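Local coordinates for putative polyketide biosynthesis enoyl-CoA hydratase homolog pksH (Bacillus subtilis, PDB 3HP0), which catalyses dehydration of the carrier-tethered (S)-3-hydroxy-3-methylglutaryl group to a 3-methylglutaconyl group during synthesis of the antibiotic bacillaene, at residues Q7-R12 / I36-Q41; A15-I20 / V53-G58; T103-R108 / S120-A125. All coordinates share one frame; numbering follows the deposited sequence.

Contact 1. Residues Q7-R12 / I36-Q41; sequences QTIKVR and IEECLQ
Gln7 meets the helix through its backbone. Its N donates to Glu38 OE2 at 2.9 Å, and the N-H comes from above the carboxylate plane, 42° out of it. The Gln7 side chain adds little: CB lies near the same oxygen and the amide end leads off, away from the helix.

Thr8 uses the other carboxylate oxygen. Its backbone N donates to Glu38 OE1 at 3.1 Å, with an N-H...O angle of 163°. This bond takes the syn lone pair, on the side of OE2. Thr8 OG1 makes a second, weak hydrogen bond to Glu38 OE1, also 3.1 Å long. The hydroxyl reaches it because chi1 of 61° sets OG1 between the backbone N and the carbonyl carbon. It comes in at an angle to the Glu38 chain.

These bonds tie the residues leading into strand 9-14, and its first residue, to helix 34-48, one of the elements that cover the central sheet of the crotonase fold. Glu38 spans the gap with a chain extended beyond CG. Glu38 is buried, and three successive backbone N-H groups turn toward its carboxylate. Such donors would be expected to favour the charged form.

Ile9 supplies the third of these N-H groups. Its N lies 3.4 Å from Glu38 OE1, a weak bond. The Ile9 side chain then runs past that of Glu38 in the opposite direction. Ile9 CG1 passes 3.3 Å from Glu38 OE1, and Ile9 CD1 rests 3.8 Å from Glu38 CB. Ile9 packs further on Ile20 and Phe22 of the adjacent strand and on Val42 of the same helix. Tyr6 lies against the Glu38 side chain, and Cys39 also touches Phe22.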
ATOM      1  N   GLN A   7      -2.331  16.417   8.148  1.00 61.56           N
ATOM      2  CA  GLN A   7      -3.437  15.906   8.955  1.00 62.20           C
ATOM      3  C   GLN A   7      -3.348  14.394   9.183  1.00 61.98           C
ATOM      4  O   GLN A   7      -3.891  13.886  10.160  1.00 62.77           O
ATOM      5  CB  GLN A   7      -4.785  16.182   8.277  1.00 63.54           C
ATOM      6  CG  GLN A   7      -5.433  17.527   8.534  1.00 64.24           C
ATOM      7  CD  GLN A   7      -6.956  17.431   8.453  1.00 66.03           C
ATOM      8  OE1 GLN A   7      -7.502  16.753   7.578  1.00 65.67           O
ATOM      9  NE2 GLN A   7      -7.647  18.115   9.365  1.00 65.38           N
ATOM     10  N   THR A   8      -2.673  13.673   8.294  1.00 61.15           N
ATOM     11  CA  THR A   8      -2.616  12.220   8.433  1.00 60.17           C
ATOM     12  C   THR A   8      -1.255  11.567   8.635  1.00 58.98           C
ATOM     13  O   THR A   8      -1.173  10.389   8.987  1.00 59.73           O
ATOM     14  CB  THR A   8      -3.269  11.542   7.217  1.00 61.49           C
ATOM     15  OG1 THR A   8      -2.559  11.911   6.025  1.00 62.70           O
ATOM     16  CG2 THR A   8      -4.727  11.977   7.083  1.00 61.89           C
ATOM     17  N   ILE A   9      -0.184  12.315   8.415  1.00 57.59           N
ATOM     18  CA  ILE A   9       1.149  11.741   8.568  1.00 55.59           C
ATOM     19  C   ILE A   9       2.131  12.607   9.343  1.00 55.38           C
ATOM     20  O   ILE A   9       1.979  13.830   9.420  1.00 54.06           O
ATOM     21  CB  ILE A   9       1.792  11.444   7.194  1.00 53.97           C
ATOM     22  CG1 ILE A   9       1.836  12.723   6.354  1.00 51.82           C
ATOM     23  CG2 ILE A   9       1.027  10.337   6.493  1.00 53.33           C
ATOM     24  CD1 ILE A   9       2.564  12.581   5.041  1.00 51.79           C
ATOM     25  N   LYS A  10       3.138  11.951   9.916  1.00 54.41           N
ATOM     26  CA  LYS A  10       4.188  12.638  10.653  1.00 54.62           C
ATOM     27  C   LYS A  10       5.460  12.456   9.834  1.00 52.99           C
ATOM     28  O   LYS A  10       5.959  11.343   9.691  1.00 53.81           O
ATOM     29  CB  LYS A  10       4.416  12.014  12.032  1.00 56.75           C
ATOM     30  CG  LYS A  10       3.186  11.519  12.767  1.00 60.38           C
ATOM     31  CD  LYS A  10       3.586  10.993  14.145  1.00 63.08           C
ATOM     32  CE  LYS A  10       2.614   9.936  14.666  1.00 65.73           C
ATOM     33  NZ  LYS A  10       1.224  10.435  14.904  1.00 67.19           N
ATOM     34  N   VAL A  11       5.986  13.539   9.286  1.00 51.74           N
ATOM     35  CA  VAL A  11       7.205  13.429   8.504  1.00 50.09           C
ATOM     36  C   VAL A  11       8.408  13.749   9.387  1.00 50.41           C
ATOM     37  O   VAL A  11       8.334  14.587  10.289  1.00 49.60           O
ATOM     38  CB  VAL A  11       7.172  14.371   7.283  1.00 49.02           C
ATOM     39  CG1 VAL A  11       8.400  14.139   6.400  1.00 46.41           C
ATOM     40  CG2 VAL A  11       5.903  14.121   6.491  1.00 46.39           C
ATOM     41  N   ARG A  12       9.514  13.065   9.126  1.00 50.81           N
ATOM     42  CA  ARG A  12      10.720  13.259   9.910  1.00 50.64           C
ATOM     43  C   ARG A  12      11.944  12.873   9.088  1.00 50.05           C
ATOM     44  O   ARG A  12      12.132  11.702   8.756  1.00 48.81           O
ATOM     45  CB  ARG A  12      10.646  12.390  11.171  1.00 52.55           C
ATOM     46  CG  ARG A  12      11.761  12.608  12.165  1.00 55.27           C
ATOM     47  CD  ARG A  12      12.389  11.291  12.577  1.00 59.02           C
ATOM     48  NE  ARG A  12      11.426  10.292  13.043  1.00 62.84           N
ATOM     49  CZ  ARG A  12      11.747   9.024  13.297  1.00 64.52           C
ATOM     50  NH1 ARG A  12      13.000   8.613  13.128  1.00 64.78           N
ATOM     51  NH2 ARG A  12      10.829   8.160  13.715  1.00 64.37           N
ATOM     52  N   ILE A  36      -3.393  10.795   0.675  1.00 58.56           N
ATOM     53  CA  ILE A  36      -2.753  10.599  -0.624  1.00 57.30           C
ATOM     54  C   ILE A  36      -2.029  11.857  -1.086  1.00 57.55           C
ATOM     55  O   ILE A  36      -0.910  11.797  -1.604  1.00 57.51           O
ATOM     56  CB  ILE A  36      -3.786  10.220  -1.695  1.00 55.63           C
ATOM     57  CG1 ILE A  36      -4.416   8.872  -1.352  1.00 54.93           C
ATOM     58  CG2 ILE A  36      -3.127  10.176  -3.064  1.00 55.52           C
ATOM     59  CD1 ILE A  36      -5.484   8.436  -2.329  1.00 55.83           C
ATOM     60  N   GLU A  37      -2.685  12.995  -0.901  1.00 57.86           N
ATOM     61  CA  GLU A  37      -2.130  14.281  -1.290  1.00 58.25           C
ATOM     62  C   GLU A  37      -0.886  14.623  -0.467  1.00 56.53           C
ATOM     63  O   GLU A  37       0.127  15.056  -1.013  1.00 55.73           O
ATOM     64  CB  GLU A  37      -3.198  15.376  -1.135  1.00 60.92           C
ATOM     65  CG  GLU A  37      -2.728  16.788  -1.482  1.00 64.71           C
ATOM     66  CD  GLU A  37      -2.048  16.873  -2.842  1.00 67.22           C
ATOM     67  OE1 GLU A  37      -0.967  16.267  -3.015  1.00 68.78           O
ATOM     68  OE2 GLU A  37      -2.589  17.547  -3.741  1.00 68.36           O
ATOM     69  N   GLU A  38      -0.961  14.421   0.843  1.00 55.17           N
ATOM     70  CA  GLU A  38       0.167  14.709   1.722  1.00 55.07           C
ATOM     71  C   GLU A  38       1.402  13.879   1.369  1.00 53.07           C
ATOM     72  O   GLU A  38       2.529  14.360   1.474  1.00 51.96           O
ATOM     73  CB  GLU A  38      -0.228  14.458   3.178  1.00 57.28           C
ATOM     74  CG  GLU A  38      -1.111  15.544   3.762  1.00 61.71           C
ATOM     75  CD  GLU A  38      -1.663  15.174   5.128  1.00 65.00           C
ATOM     76  OE1 GLU A  38      -0.943  14.502   5.898  1.00 66.83           O
ATOM     77  OE2 GLU A  38      -2.810  15.564   5.438  1.00 66.00           O
ATOM     78  N   CYS A  39       1.182  12.635   0.954  1.00 52.00           N
ATOM     79  CA  CYS A  39       2.270  11.736   0.577  1.00 49.72           C
ATOM     80  C   CYS A  39       2.917  12.188  -0.724  1.00 49.80           C
ATOM     81  O   CYS A  39       4.143  12.270  -0.823  1.00 50.37           O
ATOM     82  CB  CYS A  39       1.754  10.305   0.417  1.00 48.63           C
ATOM     83  SG  CYS A  39       1.326   9.473   1.964  1.00 46.00           S
ATOM     84  N   LEU A  40       2.094  12.479  -1.724  1.00 49.06           N
ATOM     85  CA  LEU A  40       2.609  12.932  -3.010  1.00 50.08           C
ATOM     86  C   LEU A  40       3.444  14.182  -2.793  1.00 50.16           C
ATOM     87  O   LEU A  40       4.453  14.404  -3.459  1.00 51.16           O
ATOM     88  CB  LEU A  40       1.450  13.233  -3.953  1.00 49.80           C
ATOM     89  CG  LEU A  40       0.633  11.988  -4.289  1.00 50.60           C
ATOM     90  CD1 LEU A  40      -0.641  12.370  -5.018  1.00 51.75           C
ATOM     91  CD2 LEU A  40       1.486  11.059  -5.135  1.00 50.19           C
ATOM     92  N   GLN A  41       3.007  14.986  -1.833  1.00 50.08           N
ATOM     93  CA  GLN A  41       3.664  16.230  -1.470  1.00 50.31           C
ATOM     94  C   GLN A  41       5.010  15.971  -0.792  1.00 48.86           C
ATOM     95  O   GLN A  41       5.985  16.687  -1.028  1.00 49.01           O
ATOM     96  CB  GLN A  41       2.751  17.007  -0.530  1.00 53.08           C
ATOM     97  CG  GLN A  41       3.303  18.323  -0.067  1.00 59.09           C
ATOM     98  CD  GLN A  41       2.442  18.939   1.015  1.00 61.29           C
ATOM     99  OE1 GLN A  41       1.222  19.057   0.865  1.00 62.88           O
ATOM    100  NE2 GLN A  41       3.072  19.337   2.114  1.00 63.01           N
TER

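Contact 2. Residues A15-I20 / V53-G58; sequences ASVCYI and VVVLEG
Ser16 O accepts from Val53 N at 3.2 Å, the first rung of a parallel strand pair. The strands belong to a beta-alpha-beta unit: strand 17-22, helix 34-48, strand 53-57. Four more backbone bonds follow. Val53 O takes Cys18 N at 2.8 Å, and Cys18 O takes Val55 N at 2.7 Å. Val55 O then accepts Ile20 N at 2.8 Å with an N-H...O angle of 178°, almost straight. Ile20 O closes the ladder by accepting Glu57 N at 2.9 Å.

Several of the groups that point outward are bonded to the flanking strands. Tyr19 bonds through its backbone to Arg12. Val54 bonds to Val102 and Ile104, and Leu56 to Ile104.

On one face Val17, Tyr19, Val53 and Val55 pack together, with Leu196 of helix 190-199 touching Tyr19 and Val53. Arg12 makes a cation-pi contact with the Tyr19 ring. On the other face Cys18, Ile20 and Val54 meet helix 34-48. There a chi1 of -70° turns Ile20 CG1 away from its own carbonyl carbon and carries Ile20 CD1 over to Val54 CG1. The Tyr19 ring runs alongside Val55, with Tyr19 CD1 3.7 Å from Val55 CB.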
ATOM      1  N   ALA A  15      19.254  12.741   8.045  1.00 43.11           N
ATOM      2  CA  ALA A  15      20.357  12.584   7.128  1.00 42.27           C
ATOM      3  C   ALA A  15      19.740  12.473   5.745  1.00 41.23           C
ATOM      4  O   ALA A  15      18.987  13.347   5.328  1.00 42.30           O
ATOM      5  CB  ALA A  15      21.191  11.324   7.476  1.00 41.40           C
ATOM      6  N   SER A  16      20.011  11.381   5.056  1.00 39.99           N
ATOM      7  CA  SER A  16      19.486  11.211   3.730  1.00 39.88           C
ATOM      8  C   SER A  16      18.235  10.321   3.679  1.00 38.09           C
ATOM      9  O   SER A  16      17.869   9.815   2.621  1.00 37.37           O
ATOM     10  CB  SER A  16      20.612  10.660   2.869  1.00 43.00           C
ATOM     11  OG  SER A  16      21.366   9.726   3.626  1.00 47.16           O
ATOM     12  N   VAL A  17      17.577  10.157   4.825  1.00 36.75           N
ATOM     13  CA  VAL A  17      16.377   9.334   4.936  1.00 35.22           C
ATOM     14  C   VAL A  17      15.127  10.118   5.344  1.00 35.13           C
ATOM     15  O   VAL A  17      15.198  11.027   6.161  1.00 35.40           O
ATOM     16  CB  VAL A  17      16.566   8.224   5.981  1.00 34.74           C
ATOM     17  CG1 VAL A  17      15.277   7.419   6.115  1.00 32.62           C
ATOM     18  CG2 VAL A  17      17.724   7.344   5.606  1.00 35.06           C
ATOM     19  N   CYS A  18      13.979   9.743   4.793  1.00 34.22           N
ATOM     20  CA  CYS A  18      12.743  10.413   5.144  1.00 34.54           C
ATOM     21  C   CYS A  18      11.735   9.416   5.708  1.00 35.45           C
ATOM     22  O   CYS A  18      11.428   8.407   5.073  1.00 35.82           O
ATOM     23  CB  CYS A  18      12.125  11.109   3.938  1.00 32.93           C
ATOM     24  SG  CYS A  18      10.495  11.761   4.334  1.00 32.83           S
ATOM     25  N   TYR A  19      11.226   9.701   6.904  1.00 35.78           N
ATOM     26  CA  TYR A  19      10.262   8.825   7.552  1.00 35.23           C
ATOM     27  C   TYR A  19       8.859   9.399   7.464  1.00 35.78           C
ATOM     28  O   TYR A  19       8.588  10.509   7.929  1.00 33.98           O
ATOM     29  CB  TYR A  19      10.624   8.614   9.028  1.00 36.16           C
ATOM     30  CG  TYR A  19      11.930   7.879   9.258  1.00 35.10           C
ATOM     31  CD1 TYR A  19      11.964   6.493   9.419  1.00 34.78           C
ATOM     32  CD2 TYR A  19      13.132   8.572   9.294  1.00 34.22           C
ATOM     33  CE1 TYR A  19      13.172   5.822   9.607  1.00 35.24           C
ATOM     34  CE2 TYR A  19      14.337   7.921   9.481  1.00 33.93           C
ATOM     35  CZ  TYR A  19      14.360   6.551   9.635  1.00 36.45           C
ATOM     36  OH  TYR A  19      15.580   5.927   9.810  1.00 36.35           O
ATOM     37  N   ILE A  20       7.975   8.630   6.842  1.00 36.83           N
ATOM     38  CA  ILE A  20       6.584   9.010   6.704  1.00 38.96           C
ATOM     39  C   ILE A  20       5.850   8.057   7.625  1.00 40.98           C
ATOM     40  O   ILE A  20       5.893   6.846   7.418  1.00 40.50           O
ATOM     41  CB  ILE A  20       6.069   8.796   5.276  1.00 36.50           C
ATOM     42  CG1 ILE A  20       6.704   9.808   4.329  1.00 34.73           C
ATOM     43  CG2 ILE A  20       4.555   8.908   5.265  1.00 38.67           C
ATOM     44  CD1 ILE A  20       6.325   9.596   2.880  1.00 35.13           C
ATOM     45  N   VAL A  53      16.489   7.676   0.648  1.00 25.83           N
ATOM     46  CA  VAL A  53      15.618   6.617   1.143  1.00 24.08           C
ATOM     47  C   VAL A  53      14.367   7.171   1.796  1.00 24.02           C
ATOM     48  O   VAL A  53      14.431   8.161   2.509  1.00 24.06           O
ATOM     49  CB  VAL A  53      16.337   5.694   2.190  1.00 23.20           C
ATOM     50  CG1 VAL A  53      15.400   4.564   2.630  1.00 19.81           C
ATOM     51  CG2 VAL A  53      17.610   5.109   1.604  1.00 19.53           C
ATOM     52  N   VAL A  54      13.229   6.524   1.544  1.00 24.67           N
ATOM     53  CA  VAL A  54      11.963   6.926   2.145  1.00 22.94           C
ATOM     54  C   VAL A  54      11.400   5.714   2.879  1.00 24.48           C
ATOM     55  O   VAL A  54      11.224   4.647   2.280  1.00 24.57           O
ATOM     56  CB  VAL A  54      10.929   7.369   1.090  1.00 22.36           C
ATOM     57  CG1 VAL A  54       9.646   7.799   1.787  1.00 19.79           C
ATOM     58  CG2 VAL A  54      11.489   8.504   0.227  1.00 22.59           C
ATOM     59  N   VAL A  55      11.125   5.876   4.171  1.00 24.54           N
ATOM     60  CA  VAL A  55      10.579   4.792   4.982  1.00 27.24           C
ATOM     61  C   VAL A  55       9.126   5.079   5.350  1.00 29.03           C
ATOM     62  O   VAL A  55       8.773   6.202   5.705  1.00 28.28           O
ATOM     63  CB  VAL A  55      11.394   4.594   6.283  1.00 26.44           C
ATOM     64  CG1 VAL A  55      10.756   3.514   7.135  1.00 24.23           C
ATOM     65  CG2 VAL A  55      12.838   4.225   5.946  1.00 25.10           C
ATOM     66  N   LEU A  56       8.290   4.056   5.249  1.00 30.85           N
ATOM     67  CA  LEU A  56       6.877   4.180   5.575  1.00 36.54           C
ATOM     68  C   LEU A  56       6.619   3.387   6.849  1.00 38.08           C
ATOM     69  O   LEU A  56       7.108   2.272   6.990  1.00 37.47           O
ATOM     70  CB  LEU A  56       6.014   3.625   4.434  1.00 37.98           C
ATOM     71  CG  LEU A  56       5.869   4.426   3.127  1.00 39.81           C
ATOM     72  CD1 LEU A  56       7.234   4.761   2.543  1.00 39.94           C
ATOM     73  CD2 LEU A  56       5.041   3.617   2.133  1.00 37.75           C
ATOM     74  N   GLU A  57       5.847   3.938   7.777  1.00 44.00           N
ATOM     75  CA  GLU A  57       5.596   3.219   9.022  1.00 50.70           C
ATOM     76  C   GLU A  57       4.491   3.815   9.884  1.00 56.04           C
ATOM     77  O   GLU A  57       3.615   4.534   9.393  1.00 55.54           O
ATOM     78  CB  GLU A  57       6.873   3.178   9.837  1.00 50.25           C
ATOM     79  CG  GLU A  57       7.385   4.563  10.156  1.00 51.26           C
ATOM     80  CD  GLU A  57       8.592   4.540  11.052  1.00 52.78           C
ATOM     81  OE1 GLU A  57       8.802   5.538  11.772  1.00 53.14           O
ATOM     82  OE2 GLU A  57       9.338   3.534  11.032  1.00 52.72           O
ATOM     83  N   GLY A  58       4.565   3.505  11.179  1.00 62.36           N
ATOM     84  CA  GLY A  58       3.607   3.991  12.159  1.00 67.84           C
ATOM     85  C   GLY A  58       2.510   2.981  12.440  1.00 71.52           C
ATOM     86  O   GLY A  58       1.341   3.346  12.606  1.00 73.79           O
TER

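Contact 3. Residues T103-R108 / S120-A125; sequences TISHVR and SATDIA
Thr103 and Asp123 hold each other by a reciprocal pair of bonds. Thr103 N donates to Asp123 OD2 at 2.7 Å, nearly straight at 171°. Asp123 OD2 accepts with its anti lone pair, away from OD1. In return Asp123 N donates to Thr103 OG1 at 2.9 Å. With chi1 at 61°, OG1 turns back over its own backbone and faces this N-H. The Asp123 side chain runs across that of Thr103 almost perpendicularly.

Parallel strand pairing follows directly. Ile124 N donates to Thr103 O at 2.9 Å, and Ser105 N to Ile124 O at 2.7 Å. Ile104 and Ile124 pack flank to flank on one face, with Ile104 CG1 4.1 Å from Ile124 CB. On the other face Ser105 CB meets Ala125 CB at 3.9 Å. Ser105 OG and Thr122 OG1 share a hydrogen bond of 2.9 Å.

Further out, Thr122 is the first residue to leave helix 115-121. Its OG1 is also bonded to Val119 O, and its backbone O to Arg154. Leu96 O is a second partner for Thr103 OG1. Lys211 forms a salt bridge with Asp123 OD2. The contact thus joins the helix exit to strands 102-107 and 124-127 of the crotonase-fold sheet.

Asp123 OD2 takes both a backbone N-H and the lysine ammonium. These two donors would be expected to stabilise its negative charge. Thr103 OG1 accepts from Asp123 N, which leaves its own proton for Leu96 O.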
ATOM      1  N   THR A 103      12.401   3.067  -1.706  1.00 18.53           N
ATOM      2  CA  THR A 103      11.295   3.131  -0.764  1.00 18.58           C
ATOM      3  C   THR A 103      11.226   1.839   0.029  1.00 18.37           C
ATOM      4  O   THR A 103      11.493   0.762  -0.501  1.00 18.57           O
ATOM      5  CB  THR A 103       9.952   3.423  -1.479  1.00 16.68           C
ATOM      6  OG1 THR A 103       9.652   2.378  -2.406  1.00 14.75           O
ATOM      7  CG2 THR A 103      10.042   4.754  -2.234  1.00 13.34           C
ATOM      8  N   ILE A 104      10.880   1.966   1.305  1.00 20.61           N
ATOM      9  CA  ILE A 104      10.809   0.824   2.208  1.00 23.54           C
ATOM     10  C   ILE A 104       9.574   0.822   3.081  1.00 24.17           C
ATOM     11  O   ILE A 104       9.222   1.838   3.669  1.00 24.70           O
ATOM     12  CB  ILE A 104      12.001   0.783   3.206  1.00 23.65           C
ATOM     13  CG1 ILE A 104      13.329   0.913   2.476  1.00 24.81           C
ATOM     14  CG2 ILE A 104      11.967  -0.522   4.003  1.00 25.70           C
ATOM     15  CD1 ILE A 104      14.506   0.926   3.421  1.00 25.54           C
ATOM     16  N   SER A 105       8.943  -0.342   3.172  1.00 25.36           N
ATOM     17  CA  SER A 105       7.782  -0.534   4.025  1.00 28.55           C
ATOM     18  C   SER A 105       8.290  -1.199   5.293  1.00 29.84           C
ATOM     19  O   SER A 105       9.119  -2.124   5.243  1.00 27.54           O
ATOM     20  CB  SER A 105       6.764  -1.476   3.382  1.00 28.37           C
ATOM     21  OG  SER A 105       5.953  -0.793   2.457  1.00 36.54           O
ATOM     22  N   HIS A 106       7.803  -0.720   6.427  1.00 30.62           N
ATOM     23  CA  HIS A 106       8.178  -1.295   7.707  1.00 33.03           C
ATOM     24  C   HIS A 106       6.842  -1.706   8.302  1.00 33.57           C
ATOM     25  O   HIS A 106       6.078  -0.871   8.789  1.00 32.32           O
ATOM     26  CB  HIS A 106       8.887  -0.259   8.574  1.00 35.60           C
ATOM     27  CG  HIS A 106       9.323  -0.788   9.901  1.00 38.78           C
ATOM     28  ND1 HIS A 106       9.656  -2.110  10.096  1.00 41.45           N
ATOM     29  CD2 HIS A 106       9.488  -0.177  11.096  1.00 40.53           C
ATOM     30  CE1 HIS A 106      10.004  -2.292  11.356  1.00 40.10           C
ATOM     31  NE2 HIS A 106       9.911  -1.135  11.985  1.00 41.24           N
ATOM     32  N   VAL A 107       6.566  -3.003   8.245  1.00 34.20           N
ATOM     33  CA  VAL A 107       5.299  -3.535   8.705  1.00 35.71           C
ATOM     34  C   VAL A 107       5.268  -4.290  10.026  1.00 36.65           C
ATOM     35  O   VAL A 107       6.131  -5.123  10.313  1.00 35.81           O
ATOM     36  CB  VAL A 107       4.688  -4.470   7.631  1.00 36.58           C
ATOM     37  CG1 VAL A 107       3.301  -4.002   7.273  1.00 37.65           C
ATOM     38  CG2 VAL A 107       5.567  -4.500   6.394  1.00 37.63           C
ATOM     39  N   ARG A 108       4.236  -3.994  10.807  1.00 38.15           N
ATOM     40  CA  ARG A 108       3.985  -4.642  12.090  1.00 41.59           C
ATOM     41  C   ARG A 108       2.458  -4.768  12.169  1.00 42.43           C
ATOM     42  O   ARG A 108       1.744  -3.806  11.886  1.00 43.16           O
ATOM     43  CB  ARG A 108       4.433  -3.769  13.267  1.00 43.03           C
ATOM     44  CG  ARG A 108       5.866  -3.256  13.294  1.00 46.20           C
ATOM     45  CD  ARG A 108       5.930  -2.119  14.327  1.00 51.83           C
ATOM     46  NE  ARG A 108       7.280  -1.688  14.684  1.00 56.20           N
ATOM     47  CZ  ARG A 108       8.091  -2.351  15.508  1.00 58.38           C
ATOM     48  NH1 ARG A 108       7.695  -3.489  16.070  1.00 59.21           N
ATOM     49  NH2 ARG A 108       9.301  -1.870  15.776  1.00 58.39           N
ATOM     50  N   SER A 120       3.465  -3.658  -1.126  1.00 21.28           N
ATOM     51  CA  SER A 120       3.809  -4.272  -2.395  1.00 21.73           C
ATOM     52  C   SER A 120       4.573  -3.316  -3.291  1.00 21.80           C
ATOM     53  O   SER A 120       5.508  -3.725  -3.983  1.00 20.73           O
ATOM     54  CB  SER A 120       2.544  -4.711  -3.137  1.00 23.26           C
ATOM     55  OG  SER A 120       1.737  -5.560  -2.344  1.00 28.31           O
ATOM     56  N   ALA A 121       4.156  -2.050  -3.279  1.00 19.61           N
ATOM     57  CA  ALA A 121       4.754  -1.018  -4.112  1.00 19.30           C
ATOM     58  C   ALA A 121       6.155  -0.573  -3.709  1.00 19.49           C
ATOM     59  O   ALA A 121       6.970  -0.241  -4.582  1.00 19.65           O
ATOM     60  CB  ALA A 121       3.833   0.193  -4.154  1.00 21.14           C
ATOM     61  N   THR A 122       6.441  -0.554  -2.405  1.00 14.99           N
ATOM     62  CA  THR A 122       7.745  -0.122  -1.949  1.00 14.72           C
ATOM     63  C   THR A 122       8.819  -1.016  -2.542  1.00 15.20           C
ATOM     64  O   THR A 122       8.571  -2.188  -2.828  1.00 16.25           O
ATOM     65  CB  THR A 122       7.841  -0.103  -0.386  1.00 17.57           C
ATOM     66  OG1 THR A 122       7.642  -1.418   0.163  1.00 14.60           O
ATOM     67  CG2 THR A 122       6.784   0.854   0.185  1.00 15.50           C
ATOM     68  N   ASP A 123      10.000  -0.447  -2.762  1.00 16.12           N
ATOM     69  CA  ASP A 123      11.126  -1.191  -3.325  1.00 18.58           C
ATOM     70  C   ASP A 123      11.544  -2.327  -2.398  1.00 20.47           C
ATOM     71  O   ASP A 123      12.011  -3.368  -2.857  1.00 18.89           O
ATOM     72  CB  ASP A 123      12.337  -0.279  -3.509  1.00 19.86           C
ATOM     73  CG  ASP A 123      12.118   0.789  -4.558  1.00 23.18           C
ATOM     74  OD1 ASP A 123      11.852   0.430  -5.729  1.00 27.36           O
ATOM     75  OD2 ASP A 123      12.225   1.984  -4.213  1.00 24.13           O
ATOM     76  N   ILE A 124      11.383  -2.093  -1.093  1.00 20.22           N
ATOM     77  CA  ILE A 124      11.751  -3.049  -0.059  1.00 22.19           C
ATOM     78  C   ILE A 124      10.745  -3.051   1.083  1.00 23.53           C
ATOM     79  O   ILE A 124      10.398  -1.996   1.628  1.00 25.36           O
ATOM     80  CB  ILE A 124      13.130  -2.715   0.530  1.00 22.40           C
ATOM     81  CG1 ILE A 124      14.181  -2.792  -0.578  1.00 19.43           C
ATOM     82  CG2 ILE A 124      13.446  -3.654   1.709  1.00 18.58           C
ATOM     83  CD1 ILE A 124      15.576  -2.510  -0.109  1.00 13.86           C
ATOM     84  N   ALA A 125      10.295  -4.241   1.458  1.00 23.04           N
ATOM     85  CA  ALA A 125       9.324  -4.372   2.532  1.00 24.95           C
ATOM     86  C   ALA A 125       9.857  -5.282   3.634  1.00 25.38           C
ATOM     87  O   ALA A 125      10.178  -6.441   3.386  1.00 22.86           O
ATOM     88  CB  ALA A 125       8.006  -4.921   1.983  1.00 22.88           C
TER

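In the fold
The three contacts follow one five-stranded mixed sheet from edge to edge. Contact 1 lies at strand 9-14, contact 2 joins strands 17-22 and 53-57, and contact 3 reaches strand 124-127. Contacts 1 and 2 have centres about 12 Å apart and touch: Val11 CG1 packs 3.8 Å from Cys18 SG. Contacts 2 and 3, with centres about 11 Å apart, meet where Leu56 CD2 lies 3.8 Å from Thr122 CG2. Contacts 1 and 3 do not touch; their nearest atoms are about 9 Å apart. The side chain of Thr8 in contact 1 is about 11 Å from that of the active-site residue Asp68. Contacts 2 and 3 lie away from Asp68 and Glu137.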